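Local coordinates for TAF6 (Antonospora locustae, PDB 4ATG), which probably serves as a HEAT-repeat scaffold within the general transcription factor TFIID, contributing to formation of the Taf6-Taf9 complex, at residues L52-K55 / S56-E59; P143-S146 / E147-Y151; A173-Y176 / K177-I180. One frame throughout, in Å; residues are numbered along the deposited sequence.

Contact 1 of 3, residues L52-K55 / S56-E59; sequences LILK and SFKE
Ser-56 turns its hydroxyl back on the last turn of helix 42-55, where OG donates to Leu-52 O at 2.6 Å. The donor stands 43° out of the carbonyl plane, so the short bond does not follow a lone pair. The first torsion of Ser-56 (chi1 -47°) lays OG beside the backbone N, facing the preceding turn, and Leu-52 CD1 flanks the hydroxyl. The amide of the same residue goes to Ile-53 O, 3.0 Å from Ser-56 N, with an N-H...O angle of 154°, a closure three residues back at the end of the helix.

Phe-57 follows with one ring face laid over backbone. Ile-53 O sits 3.4 Å above the ring plane, offset toward the rim, and Leu-54 CA makes a CH-pi contact 4.3 Å from the ring centroid. Leu-54 lies alongside, its CD2 3.8 Å from Phe-57 CZ, whereas the side chains of Ile-53 and Phe-57 cross at about a right angle, CG2 meeting CE1. Thr-94 and Ile-101 also touch the aromatic side chain.

Lys-58 N reaches Lys-55 O through a water. Glu-59 donates its N to Ser-56 O at 2.9 Å, closing a type I turn that ends at the N-cap of helix 60-75 and so links two helices of the HEAT-repeat domain; another water spans Lys-55 O and Glu-59 OE2.

Where the helix unwinds, water therefore stands in for helical amides: one bridges Leu-54 O to Phe-57 N and two serve Lys-55 O, while Ser-56 itself satisfies Leu-52 O and Ile-53 O.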
loop_
_atom_site.group_PDB
_atom_site.type_symbol
_atom_site.label_atom_id
_atom_site.label_comp_id
_atom_site.label_asym_id
_atom_site.label_seq_id
_atom_site.Cartn_x
_atom_site.Cartn_y
_atom_site.Cartn_z
ATOM N N LEU A 52 -10.957 -0.422 -7.544
ATOM C CA LEU A 52 -11.688 0.572 -6.757
ATOM C C LEU A 52 -10.743 1.684 -6.296
ATOM O O LEU A 52 -11.121 2.851 -6.381
ATOM C CB LEU A 52 -12.396 -0.123 -5.565
ATOM C CG LEU A 52 -13.275 0.758 -4.660
ATOM C CD1 LEU A 52 -14.406 1.459 -5.449
ATOM C CD2 LEU A 52 -13.848 -0.074 -3.509
ATOM N N ILE A 53 -9.494 1.349 -5.875
ATOM C CA ILE A 53 -8.519 2.373 -5.466
ATOM C C ILE A 53 -8.272 3.353 -6.621
ATOM O O ILE A 53 -8.259 4.561 -6.401
ATOM C CB ILE A 53 -7.210 1.706 -4.971
ATOM C CG1 ILE A 53 -7.369 1.229 -3.494
ATOM C CG2 ILE A 53 -5.973 2.621 -5.138
ATOM C CD1 ILE A 53 -6.394 0.082 -3.130
ATOM N N LEU A 54 -8.105 2.837 -7.864
ATOM C CA LEU A 54 -7.864 3.700 -9.042
ATOM C C LEU A 54 -9.008 4.661 -9.313
ATOM O O LEU A 54 -8.796 5.736 -9.869
ATOM C CB LEU A 54 -7.553 2.856 -10.300
ATOM C CG LEU A 54 -6.315 1.920 -10.227
ATOM C CD1 LEU A 54 -6.124 1.178 -11.545
ATOM C CD2 LEU A 54 -5.034 2.695 -9.857
ATOM N N LYS A 55 -10.213 4.285 -8.890
ATOM C CA LYS A 55 -11.432 5.089 -9.081
ATOM C C LYS A 55 -11.733 5.990 -7.887
ATOM O O LYS A 55 -12.618 6.844 -7.985
ATOM C CB LYS A 55 -12.629 4.134 -9.288
ATOM C CG LYS A 55 -12.721 3.561 -10.688
ATOM C CD LYS A 55 -13.691 2.400 -10.743
ATOM C CE LYS A 55 -13.789 1.803 -12.129
ATOM N NZ LYS A 55 -14.477 0.485 -12.107
ATOM N N SER A 56 -11.008 5.795 -6.753
ATOM C CA SER A 56 -11.294 6.474 -5.482
ATOM C C SER A 56 -10.221 7.402 -4.925
ATOM O O SER A 56 -10.204 7.650 -3.710
ATOM C CB SER A 56 -11.660 5.434 -4.423
ATOM O OG SER A 56 -12.598 4.498 -4.928
ATOM N N PHE A 57 -9.355 7.952 -5.783
ATOM C CA PHE A 57 -8.282 8.838 -5.325
ATOM C C PHE A 57 -8.724 10.018 -4.478
ATOM O O PHE A 57 -7.963 10.456 -3.612
ATOM C CB PHE A 57 -7.392 9.290 -6.485
ATOM C CG PHE A 57 -6.570 8.180 -7.102
ATOM C CD1 PHE A 57 -5.971 7.204 -6.304
ATOM C CD2 PHE A 57 -6.357 8.133 -8.479
ATOM C CE1 PHE A 57 -5.180 6.207 -6.871
ATOM C CE2 PHE A 57 -5.580 7.117 -9.046
ATOM C CZ PHE A 57 -4.991 6.170 -8.237
ATOM N N LYS A 58 -9.962 10.501 -4.700
ATOM C CA LYS A 58 -10.530 11.649 -3.984
ATOM C C LYS A 58 -11.475 11.237 -2.846
ATOM O O LYS A 58 -12.125 12.103 -2.252
ATOM C CB LYS A 58 -11.225 12.618 -4.965
ATOM C CG LYS A 58 -10.341 13.128 -6.111
ATOM C CD LYS A 58 -9.192 14.012 -5.638
ATOM C CE LYS A 58 -8.320 14.442 -6.785
ATOM N NZ LYS A 58 -7.170 15.258 -6.319
ATOM N N GLU A 59 -11.549 9.929 -2.541
ATOM C CA GLU A 59 -12.380 9.408 -1.455
ATOM C C GLU A 59 -11.452 8.770 -0.428
ATOM O O GLU A 59 -11.217 7.571 -0.490
ATOM C CB GLU A 59 -13.430 8.409 -1.970
ATOM C CG GLU A 59 -14.483 9.079 -2.843
ATOM C CD GLU A 59 -15.518 8.136 -3.409
ATOM O OE1 GLU A 59 -16.511 7.844 -2.703
ATOM O OE2 GLU A 59 -15.338 7.689 -4.565
HETATM O O HOH W 1 -9.540 8.116 -8.691
HETATM O O HOH W 2 -12.127 9.713 -6.640
HETATM O O HOH W 3 -14.602 8.611 -6.928
#

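Contact 2 of 3, residues P143-S146 / E147-Y151; sequences PNRS and EDSQY
Ser-146 is the N-cap of helix 147-160, and it grips the first turn with two atoms. Its OG accepts from Ser-149 N at 3.2 Å, with an N-H...O angle of 158°, the classical serine capping bond. The hydroxyl can point into the turn because OG stands between the backbone N and the carbonyl carbon (chi1 77°). The carbonyl of Ser-146 starts the regular helical ladder: Gln-150 N donates to Ser-146 O at 3.0 Å in a nearly straight bond. On the return side a water mediates between the same two residues, accepting from Ser-146 N and donating to Ser-149 OG; that hydroxyl is also hydrogen-bonded to Ile-97 O.

Gln-150 runs as an extended chain back past the cap, its CG 3.4 Å from Ser-146 O. The amide NE2 comes within 3.4 Å of Arg-145 O, but at an angle too poor for a hydrogen bond. NE2 bonds instead to Asp-142 O, just before the loop, and OE1 to Tyr-176 OH on helix 162-179, which together fix the rotation of the amide.

Arg-145 supplies the apolar side of the contact. Its CB lies against Gln-150 CG at 3.9 Å, and its CD against Ser-149 CB, also at 3.9 Å. A bend at the second torsion (chi2 -74°) leads the chain along Ser-149, bringing NH1 to 3.8 Å from Ser-149 OG, which lies near the guanidinium plane, at its edge.

The first turn thus has its Ser-149 and Gln-150 amides engaged by one serine. Acidic Glu-147 and Asp-148, bonded to N and NZ of Lys-184 respectively, would probably interact favourably with the positive end of the helix dipole.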
loop_
_atom_site.group_PDB
_atom_site.type_symbol
_atom_site.label_atom_id
_atom_site.label_comp_id
_atom_site.label_asym_id
_atom_site.label_seq_id
_atom_site.Cartn_x
_atom_site.Cartn_y
_atom_site.Cartn_z
ATOM N N PRO A 143 12.310 14.778 -10.349
ATOM C CA PRO A 143 11.924 16.207 -10.286
ATOM C C PRO A 143 10.543 16.540 -10.850
ATOM O O PRO A 143 10.011 17.596 -10.520
ATOM C CB PRO A 143 13.048 16.928 -11.038
ATOM C CG PRO A 143 14.171 15.938 -11.141
ATOM C CD PRO A 143 13.517 14.590 -11.180
ATOM N N ASN A 144 9.950 15.626 -11.647
ATOM C CA ASN A 144 8.627 15.769 -12.266
ATOM C C ASN A 144 7.489 15.344 -11.344
ATOM O O ASN A 144 6.332 15.706 -11.584
ATOM C CB ASN A 144 8.564 15.002 -13.592
ATOM C CG ASN A 144 9.682 15.358 -14.552
ATOM O OD1 ASN A 144 9.982 16.528 -14.789
ATOM N ND2 ASN A 144 10.348 14.350 -15.093
ATOM N N ARG A 145 7.810 14.570 -10.290
ATOM C CA ARG A 145 6.824 14.119 -9.317
ATOM C C ARG A 145 6.426 15.282 -8.424
ATOM O O ARG A 145 7.243 16.179 -8.196
ATOM C CB ARG A 145 7.391 12.974 -8.456
ATOM C CG ARG A 145 7.315 11.620 -9.128
ATOM C CD ARG A 145 5.894 11.125 -9.129
ATOM N NE ARG A 145 5.740 9.909 -9.915
ATOM C CZ ARG A 145 4.646 9.161 -9.903
ATOM N NH1 ARG A 145 3.605 9.508 -9.154
ATOM N NH2 ARG A 145 4.581 8.065 -10.639
ATOM N N SER A 146 5.178 15.262 -7.922
ATOM C CA SER A 146 4.660 16.303 -7.031
ATOM C C SER A 146 5.277 16.185 -5.639
ATOM O O SER A 146 5.830 15.131 -5.286
ATOM C CB SER A 146 3.137 16.213 -6.918
ATOM O OG SER A 146 2.721 15.157 -6.059
ATOM N N GLU A 147 5.153 17.265 -4.842
ATOM C CA GLU A 147 5.627 17.314 -3.461
ATOM C C GLU A 147 5.008 16.187 -2.620
ATOM O O GLU A 147 5.718 15.542 -1.848
ATOM C CB GLU A 147 5.270 18.674 -2.853
ATOM C CG GLU A 147 5.742 18.859 -1.420
ATOM C CD GLU A 147 5.575 20.272 -0.913
ATOM O OE1 GLU A 147 4.425 20.769 -0.892
ATOM O OE2 GLU A 147 6.595 20.878 -0.515
ATOM N N ASP A 148 3.683 15.966 -2.758
ATOM C CA ASP A 148 2.966 14.947 -1.990
ATOM C C ASP A 148 3.394 13.530 -2.370
ATOM O O ASP A 148 3.512 12.677 -1.481
ATOM C CB ASP A 148 1.441 15.140 -2.120
ATOM C CG ASP A 148 0.879 16.345 -1.379
ATOM O OD1 ASP A 148 1.647 17.005 -0.628
ATOM O OD2 ASP A 148 -0.336 16.607 -1.514
ATOM N N SER A 149 3.677 13.294 -3.677
ATOM C CA SER A 149 4.145 11.980 -4.151
ATOM C C SER A 149 5.528 11.663 -3.584
ATOM O O SER A 149 5.747 10.566 -3.075
ATOM C CB SER A 149 4.186 11.932 -5.676
ATOM O OG SER A 149 2.875 11.822 -6.199
ATOM N N GLN A 150 6.462 12.634 -3.662
ATOM C CA GLN A 150 7.825 12.483 -3.157
ATOM C C GLN A 150 7.821 12.290 -1.644
ATOM O O GLN A 150 8.638 11.529 -1.130
ATOM C CB GLN A 150 8.663 13.720 -3.511
ATOM C CG GLN A 150 8.930 13.871 -5.019
ATOM C CD GLN A 150 9.578 15.201 -5.315
ATOM O OE1 GLN A 150 9.654 16.091 -4.462
ATOM N NE2 GLN A 150 10.059 15.371 -6.537
ATOM N N TYR A 151 6.898 12.973 -0.942
ATOM C CA TYR A 151 6.738 12.872 0.515
ATOM C C TYR A 151 6.292 11.459 0.890
ATOM O O TYR A 151 6.815 10.886 1.844
ATOM C CB TYR A 151 5.726 13.908 1.027
ATOM C CG TYR A 151 5.415 13.779 2.495
ATOM C CD1 TYR A 151 6.262 14.322 3.458
ATOM C CD2 TYR A 151 4.269 13.120 2.930
ATOM C CE1 TYR A 151 5.986 14.197 4.818
ATOM C CE2 TYR A 151 3.995 12.970 4.289
ATOM C CZ TYR A 151 4.852 13.522 5.228
ATOM O OH TYR A 151 4.573 13.425 6.566
HETATM O O HOH W 4 3.260 13.092 -8.675
#

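Contact 3 of 3, residues A173-Y176 / K177-I180; sequences AEEY and KRTI
Tyr-176 and Ile-180 meet with side chains crossed at about a right angle. Ile-180 CB lies over one face of the ring, 4.0 Å from its centroid and 29° off the normal, a CH-pi contact, and CG2 continues to within 3.5 Å of Tyr-176 OH. One residue earlier, Glu-175 O takes two bonds from Thr-179: OG1 at 2.8 Å and N at 2.9 Å, arriving from opposite faces of the carbonyl plane. With chi1 at 70°, OG1 is placed between the backbone N and the carbonyl carbon, which lets it reach the same oxygen as Thr-179 N. Glu-174 bends at its second torsion to bring OE2 to Lys-177 NZ, a salt bridge whose hydrogen bond is weak at 3.3 Å.

Behind these side chains, the i to i-4 backbone bonds of helix 162-179 continue to Ile-180 N, which donates to Tyr-176 O at 2.8 Å and holds Ile-180 over the ring.

Farther out, Tyr-176 is held at both its hydroxyl and its ring: OH is also bonded to Lys-182 N, while the ring stacks with Trp-140. Ala-173 and Lys-177 touch Leu-193 and Leu-189, so this part of the helix packs against helix 183-194.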
loop_
_atom_site.group_PDB
_atom_site.type_symbol
_atom_site.label_atom_id
_atom_site.label_comp_id
_atom_site.label_asym_id
_atom_site.label_seq_id
_atom_site.Cartn_x
_atom_site.Cartn_y
_atom_site.Cartn_z
ATOM N N ALA A 173 20.221 12.227 0.003
ATOM C CA ALA A 173 19.702 13.414 0.689
ATOM C C ALA A 173 20.218 14.735 0.143
ATOM O O ALA A 173 19.418 15.631 -0.126
ATOM C CB ALA A 173 19.976 13.332 2.187
ATOM N N GLU A 174 21.543 14.859 -0.014
ATOM C CA GLU A 174 22.139 16.100 -0.514
ATOM C C GLU A 174 21.723 16.420 -1.961
ATOM O O GLU A 174 21.412 17.577 -2.253
ATOM C CB GLU A 174 23.654 16.154 -0.275
ATOM C CG GLU A 174 24.044 16.281 1.194
ATOM C CD GLU A 174 23.309 17.312 2.043
ATOM O OE1 GLU A 174 23.258 18.500 1.646
ATOM O OE2 GLU A 174 22.776 16.924 3.108
ATOM N N GLU A 175 21.610 15.391 -2.833
ATOM C CA GLU A 175 21.146 15.585 -4.212
ATOM C C GLU A 175 19.684 16.047 -4.214
ATOM O O GLU A 175 19.345 16.965 -4.956
ATOM C CB GLU A 175 21.333 14.320 -5.068
ATOM C CG GLU A 175 20.893 14.490 -6.521
ATOM C CD GLU A 175 20.972 13.293 -7.449
ATOM O OE1 GLU A 175 21.348 12.189 -6.991
ATOM O OE2 GLU A 175 20.626 13.458 -8.642
ATOM N N TYR A 176 18.835 15.448 -3.365
ATOM C CA TYR A 176 17.437 15.862 -3.288
ATOM C C TYR A 176 17.334 17.351 -2.918
ATOM O O TYR A 176 16.650 18.121 -3.600
ATOM C CB TYR A 176 16.619 15.007 -2.280
ATOM C CG TYR A 176 15.188 15.486 -2.285
ATOM C CD1 TYR A 176 14.299 15.063 -3.270
ATOM C CD2 TYR A 176 14.775 16.514 -1.434
ATOM C CE1 TYR A 176 13.017 15.592 -3.362
ATOM C CE2 TYR A 176 13.512 17.084 -1.550
ATOM C CZ TYR A 176 12.648 16.642 -2.536
ATOM O OH TYR A 176 11.396 17.188 -2.649
ATOM N N LYS A 177 18.017 17.734 -1.833
ATOM C CA LYS A 177 18.009 19.094 -1.316
ATOM C C LYS A 177 18.497 20.103 -2.335
ATOM O O LYS A 177 17.889 21.160 -2.466
ATOM C CB LYS A 177 18.811 19.193 -0.015
ATOM C CG LYS A 177 18.150 18.472 1.167
ATOM C CD LYS A 177 18.897 18.823 2.446
ATOM C CE LYS A 177 18.855 17.738 3.479
ATOM N NZ LYS A 177 19.925 17.925 4.494
ATOM N N ARG A 178 19.555 19.753 -3.088
ATOM C CA ARG A 178 20.171 20.620 -4.096
ATOM C C ARG A 178 19.331 20.791 -5.360
ATOM O O ARG A 178 19.247 21.906 -5.891
ATOM C CB ARG A 178 21.570 20.082 -4.455
ATOM C CG ARG A 178 22.367 20.970 -5.415
ATOM C CD ARG A 178 23.729 20.393 -5.753
ATOM N NE ARG A 178 23.663 19.059 -6.361
ATOM C CZ ARG A 178 23.424 18.819 -7.647
ATOM N NH1 ARG A 178 23.166 19.819 -8.482
ATOM N NH2 ARG A 178 23.413 17.577 -8.103
ATOM N N THR A 179 18.744 19.691 -5.861
ATOM C CA THR A 179 18.039 19.681 -7.145
ATOM C C THR A 179 16.512 19.789 -7.128
ATOM O O THR A 179 15.923 20.199 -8.136
ATOM C CB THR A 179 18.508 18.489 -7.975
ATOM O OG1 THR A 179 18.022 17.293 -7.380
ATOM C CG2 THR A 179 20.014 18.407 -8.075
ATOM N N ILE A 180 15.863 19.361 -6.037
ATOM C CA ILE A 180 14.400 19.400 -5.978
ATOM C C ILE A 180 13.985 20.312 -4.830
ATOM O O ILE A 180 13.392 21.363 -5.077
ATOM C CB ILE A 180 13.766 17.972 -5.963
ATOM C CG1 ILE A 180 14.225 17.149 -7.199
ATOM C CG2 ILE A 180 12.241 18.053 -5.909
ATOM C CD1 ILE A 180 14.043 15.570 -7.095
#

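In the fold
Contacts 2 and 3 adjoin, with centres 13 Å apart. Their polar joint is the hydrogen bond of 2.7 Å between Gln-150 OE1 and Tyr-176 OH, so the start of helix 147-160 is tied to the end of helix 162-179. Packing continues the seam, Ile-180 CG2 lying 3.5 Å from Gln-150 NE2. Contact 1 stands apart in the all-helical array: its centre is 19 Å from that of contact 2, with nearest atoms about 8 Å apart, and 31 Å from that of contact 3. A bound 2-[N-cyclohexylamino]ethane sulfonic acid (NHE), probably from the crystallisation liquor, lies near the Arg-145 side chain in contact 2.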